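Cupin 2 conserved barrel domain protein (Leptotrichia buccalis, PDB 3RNS) is of unknown function but is built around a conserved cupin beta-barrel domain. Local coordinates at residues Val134-Lys145 with Thr156-Leu166. Residues are numbered along the deposited sequence; the frame is centred on the assembly and turned at random. Where two conformers were deposited one is given.
Sequences VVEYQEGKIVSK and TIMSFWKGESL
Val143 and Lys145 face Ser159 and Ile157 as hydrogen-bonded pairs of an antiparallel beta hairpin, strand 142-145 running at 168° to strand 156-160. This hairpin lies at the border of a sheet in a cupin beta-barrel, and it illustrates how an edge strand can be covered differently on its two faces. On the face bearing Ile142, Ser144, Met158 and Phe160, the packing is mainly apolar. Ile142 divides its branches: CG2, anti to the backbone N, stands over the centre of the Phe160 ring in a CH-pi contact, 4.2 Å from the centroid, while CD1 lies 3.5 Å from Phe160 CE2 and 3.6 Å from Leu166 CD2. The selenomethionine Met158 brings its CE to 3.6 Å from Ile142 CG2. Phe218 stacks on the Phe160 ring and Val211 also touches it, tying this cluster to neighbouring strands.

The other face, with Val143, Lys145, Ser159 and Ile157, is crossed by the loop that leads into the hairpin. Val134 CG1 meets Ile157 CG2 at 3.9 Å. Here Tyr137 CD1 approaches Ser159 CB obliquely, while the phenol OH bonds to Asp181. The Gln138-Lys141 type II turn lies against the Trp161 indole: Glu139 CA sits over its six-membered ring, 3.8 Å from the centroid, and Gly140 N covers the same ring system nearer CG. Beyond the last paired residues, Trp161 N still bonds to Lys141 O. A water ties loop to strand, taking a bond from Gln138 N and giving bonds to Lys141 O and Ser159 OG. That hydroxyl, held between the backbone N and the carbonyl carbon (chi1 67°), donates in turn to Glu136 O at 2.7 Å, approaching from above the carbonyl plane.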
# COMPACT_ATOMS: atom_id res chain seq x y z
N VAL A 134 0.95 13.57 4.61
CA VAL A 134 2.06 14.08 3.81
C VAL A 134 1.61 14.91 2.60
O VAL A 134 2.37 15.72 2.07
CB VAL A 134 2.97 12.86 3.44
CG1 VAL A 134 3.29 12.81 1.97
CG2 VAL A 134 4.19 12.87 4.30
N VAL A 135 0.38 14.69 2.16
CA VAL A 135 -0.21 15.53 1.14
C VAL A 135 -1.44 16.21 1.70
O VAL A 135 -2.31 15.57 2.28
CB VAL A 135 -0.67 14.73 -0.14
CG1 VAL A 135 0.47 14.62 -1.13
CG2 VAL A 135 -1.35 13.36 0.21
N GLU A 136 -1.56 17.48 1.40
CA GLU A 136 -2.70 18.24 1.78
C GLU A 136 -3.75 18.26 0.67
O GLU A 136 -3.42 18.20 -0.52
CB GLU A 136 -2.19 19.68 2.04
CG GLU A 136 -3.08 20.44 2.95
CD GLU A 136 -2.41 21.69 3.50
OE1 GLU A 136 -1.93 22.52 2.69
OE2 GLU A 136 -2.37 21.80 4.76
N TYR A 137 -5.02 18.37 1.02
CA TYR A 137 -6.01 18.84 0.07
C TYR A 137 -5.78 20.32 -0.37
O TYR A 137 -5.45 21.21 0.46
CB TYR A 137 -7.43 18.69 0.62
CG TYR A 137 -7.88 17.26 0.83
CD1 TYR A 137 -7.94 16.38 -0.24
CD2 TYR A 137 -8.27 16.81 2.07
CE1 TYR A 137 -8.31 15.09 -0.06
CE2 TYR A 137 -8.70 15.50 2.25
CZ TYR A 137 -8.72 14.67 1.18
OH TYR A 137 -9.10 13.38 1.33
N GLN A 138 -5.96 20.59 -1.66
CA GLN A 138 -5.99 21.93 -2.20
C GLN A 138 -7.17 22.05 -3.15
O GLN A 138 -7.41 21.19 -4.00
CB GLN A 138 -4.67 22.27 -2.90
CG GLN A 138 -3.44 22.22 -1.92
CD GLN A 138 -2.10 22.59 -2.55
OE1 GLN A 138 -2.03 23.37 -3.49
NE2 GLN A 138 -1.02 22.02 -2.02
N GLU A 139 -7.88 23.16 -3.04
CA GLU A 139 -9.14 23.33 -3.73
C GLU A 139 -8.97 23.32 -5.27
O GLU A 139 -8.19 24.09 -5.84
CB GLU A 139 -9.82 24.65 -3.30
CG GLU A 139 -11.23 24.79 -3.86
CD GLU A 139 -11.94 26.11 -3.50
OE1 GLU A 139 -11.31 27.04 -2.95
OE2 GLU A 139 -13.15 26.17 -3.81
N GLY A 140 -9.74 22.45 -5.91
CA GLY A 140 -9.75 22.31 -7.37
C GLY A 140 -8.52 21.60 -7.90
O GLY A 140 -8.34 21.56 -9.10
N LYS A 141 -7.70 21.00 -7.02
CA LYS A 141 -6.38 20.49 -7.39
C LYS A 141 -6.18 19.02 -7.06
O LYS A 141 -6.88 18.45 -6.21
CB LYS A 141 -5.28 21.31 -6.73
CG LYS A 141 -5.28 22.70 -7.25
CD LYS A 141 -4.54 23.66 -6.43
CE LYS A 141 -4.69 25.05 -7.02
NZ LYS A 141 -4.17 25.97 -5.93
N ILE A 142 -5.24 18.42 -7.78
CA ILE A 142 -4.63 17.11 -7.45
C ILE A 142 -3.20 17.39 -7.03
O ILE A 142 -2.48 18.13 -7.72
CB ILE A 142 -4.60 16.19 -8.66
CG1 ILE A 142 -6.01 15.95 -9.19
CG2 ILE A 142 -3.91 14.81 -8.32
CD1 ILE A 142 -6.12 15.01 -10.46
N VAL A 143 -2.82 16.93 -5.84
CA VAL A 143 -1.46 17.12 -5.33
C VAL A 143 -0.85 15.75 -5.27
O VAL A 143 -1.43 14.84 -4.68
CB VAL A 143 -1.43 17.69 -3.90
CG1 VAL A 143 0.05 17.91 -3.46
CG2 VAL A 143 -2.27 18.98 -3.86
N SER A 144 0.30 15.59 -5.91
CA SER A 144 0.94 14.27 -6.00
C SER A 144 2.38 14.37 -5.45
O SER A 144 3.09 15.31 -5.74
CB SER A 144 0.89 13.76 -7.46
OG SER A 144 1.89 12.80 -7.82
N LYS A 145 2.78 13.41 -4.61
CA LYS A 145 4.13 13.36 -4.05
C LYS A 145 4.64 11.95 -4.27
O LYS A 145 4.07 10.96 -3.73
CB LYS A 145 4.14 13.59 -2.56
CG LYS A 145 4.09 14.97 -2.07
CD LYS A 145 4.95 15.15 -0.80
CE LYS A 145 4.76 16.56 -0.22
NZ LYS A 145 4.61 16.52 1.26
N THR A 156 3.49 6.44 -5.04
CA THR A 156 3.10 7.83 -5.06
C THR A 156 1.87 8.01 -4.21
O THR A 156 0.99 7.14 -4.20
CB THR A 156 2.82 8.23 -6.52
OG1 THR A 156 4.05 8.14 -7.25
CG2 THR A 156 2.28 9.64 -6.62
N ILE A 157 1.82 9.13 -3.47
CA ILE A 157 0.63 9.50 -2.73
C ILE A 157 -0.03 10.71 -3.38
O ILE A 157 0.67 11.63 -3.82
CB ILE A 157 0.98 9.74 -1.19
CG1 ILE A 157 -0.12 10.51 -0.47
CG2 ILE A 157 2.30 10.44 -0.98
CD1 ILE A 157 -1.26 9.62 -0.09
N MSE A 158 -1.36 10.73 -3.42
CA MSE A 158 -2.09 11.81 -4.11
C MSE A 158 -3.31 12.23 -3.35
O MSE A 158 -3.96 11.39 -2.74
CB MSE A 158 -2.53 11.36 -5.51
CG MSE A 158 -1.44 10.56 -6.27
SE MSE A 158 -2.03 10.04 -8.09
CE MSE A 158 -2.18 11.74 -8.88
N SER A 159 -3.60 13.53 -3.36
CA SER A 159 -4.88 14.07 -2.87
C SER A 159 -5.66 14.63 -4.06
O SER A 159 -5.06 15.25 -4.98
CB SER A 159 -4.68 15.14 -1.80
OG SER A 159 -4.07 16.32 -2.35
N PHE A 160 -6.97 14.39 -4.05
CA PHE A 160 -7.86 14.83 -5.13
C PHE A 160 -8.95 15.67 -4.45
O PHE A 160 -9.62 15.19 -3.50
CB PHE A 160 -8.58 13.66 -5.82
CG PHE A 160 -7.74 12.83 -6.73
CD1 PHE A 160 -6.76 11.97 -6.23
CD2 PHE A 160 -7.99 12.83 -8.12
CE1 PHE A 160 -6.01 11.16 -7.11
CE2 PHE A 160 -7.23 12.02 -8.97
CZ PHE A 160 -6.24 11.22 -8.47
N TRP A 161 -9.13 16.91 -4.89
CA TRP A 161 -10.29 17.67 -4.49
C TRP A 161 -11.49 17.15 -5.28
O TRP A 161 -11.37 16.79 -6.46
CB TRP A 161 -10.08 19.16 -4.76
CG TRP A 161 -11.08 20.00 -4.10
CD1 TRP A 161 -12.25 20.48 -4.65
CD2 TRP A 161 -11.04 20.48 -2.75
NE1 TRP A 161 -12.91 21.24 -3.73
CE2 TRP A 161 -12.22 21.23 -2.55
CE3 TRP A 161 -10.12 20.37 -1.69
CZ2 TRP A 161 -12.50 21.88 -1.33
CZ3 TRP A 161 -10.42 20.96 -0.46
CH2 TRP A 161 -11.59 21.73 -0.30
N LYS A 162 -12.65 17.13 -4.65
CA LYS A 162 -13.90 16.73 -5.30
C LYS A 162 -14.06 17.38 -6.66
O LYS A 162 -13.83 18.59 -6.82
CB LYS A 162 -15.06 17.14 -4.41
CG LYS A 162 -16.39 16.86 -5.02
CD LYS A 162 -17.49 17.34 -4.17
CE LYS A 162 -18.81 16.99 -4.81
NZ LYS A 162 -19.86 17.58 -3.95
N GLY A 163 -14.41 16.59 -7.67
CA GLY A 163 -14.52 17.10 -9.03
C GLY A 163 -13.29 16.93 -9.87
O GLY A 163 -13.36 17.11 -11.07
N GLU A 164 -12.13 16.66 -9.27
CA GLU A 164 -10.91 16.43 -10.07
C GLU A 164 -10.86 14.98 -10.52
O GLU A 164 -11.42 14.11 -9.89
CB GLU A 164 -9.62 16.83 -9.32
CG GLU A 164 -9.17 18.31 -9.53
CD GLU A 164 -8.62 18.64 -10.95
OE1 GLU A 164 -8.12 17.75 -11.70
OE2 GLU A 164 -8.69 19.82 -11.32
N SER A 165 -10.19 14.73 -11.65
CA SER A 165 -10.12 13.44 -12.25
C SER A 165 -8.85 13.27 -13.06
O SER A 165 -8.28 14.24 -13.52
CB SER A 165 -11.32 13.22 -13.21
OG SER A 165 -11.33 14.16 -14.29
N LEU A 166 -8.45 12.03 -13.26
CA LEU A 166 -7.51 11.67 -14.29
C LEU A 166 -8.26 11.00 -15.44
O LEU A 166 -9.08 10.10 -15.23
CB LEU A 166 -6.48 10.69 -13.74
CG LEU A 166 -5.75 11.14 -12.45
CD1 LEU A 166 -4.75 10.02 -12.03
CD2 LEU A 166 -5.05 12.44 -12.74
O HOH W 1 -6.14 18.22 -3.41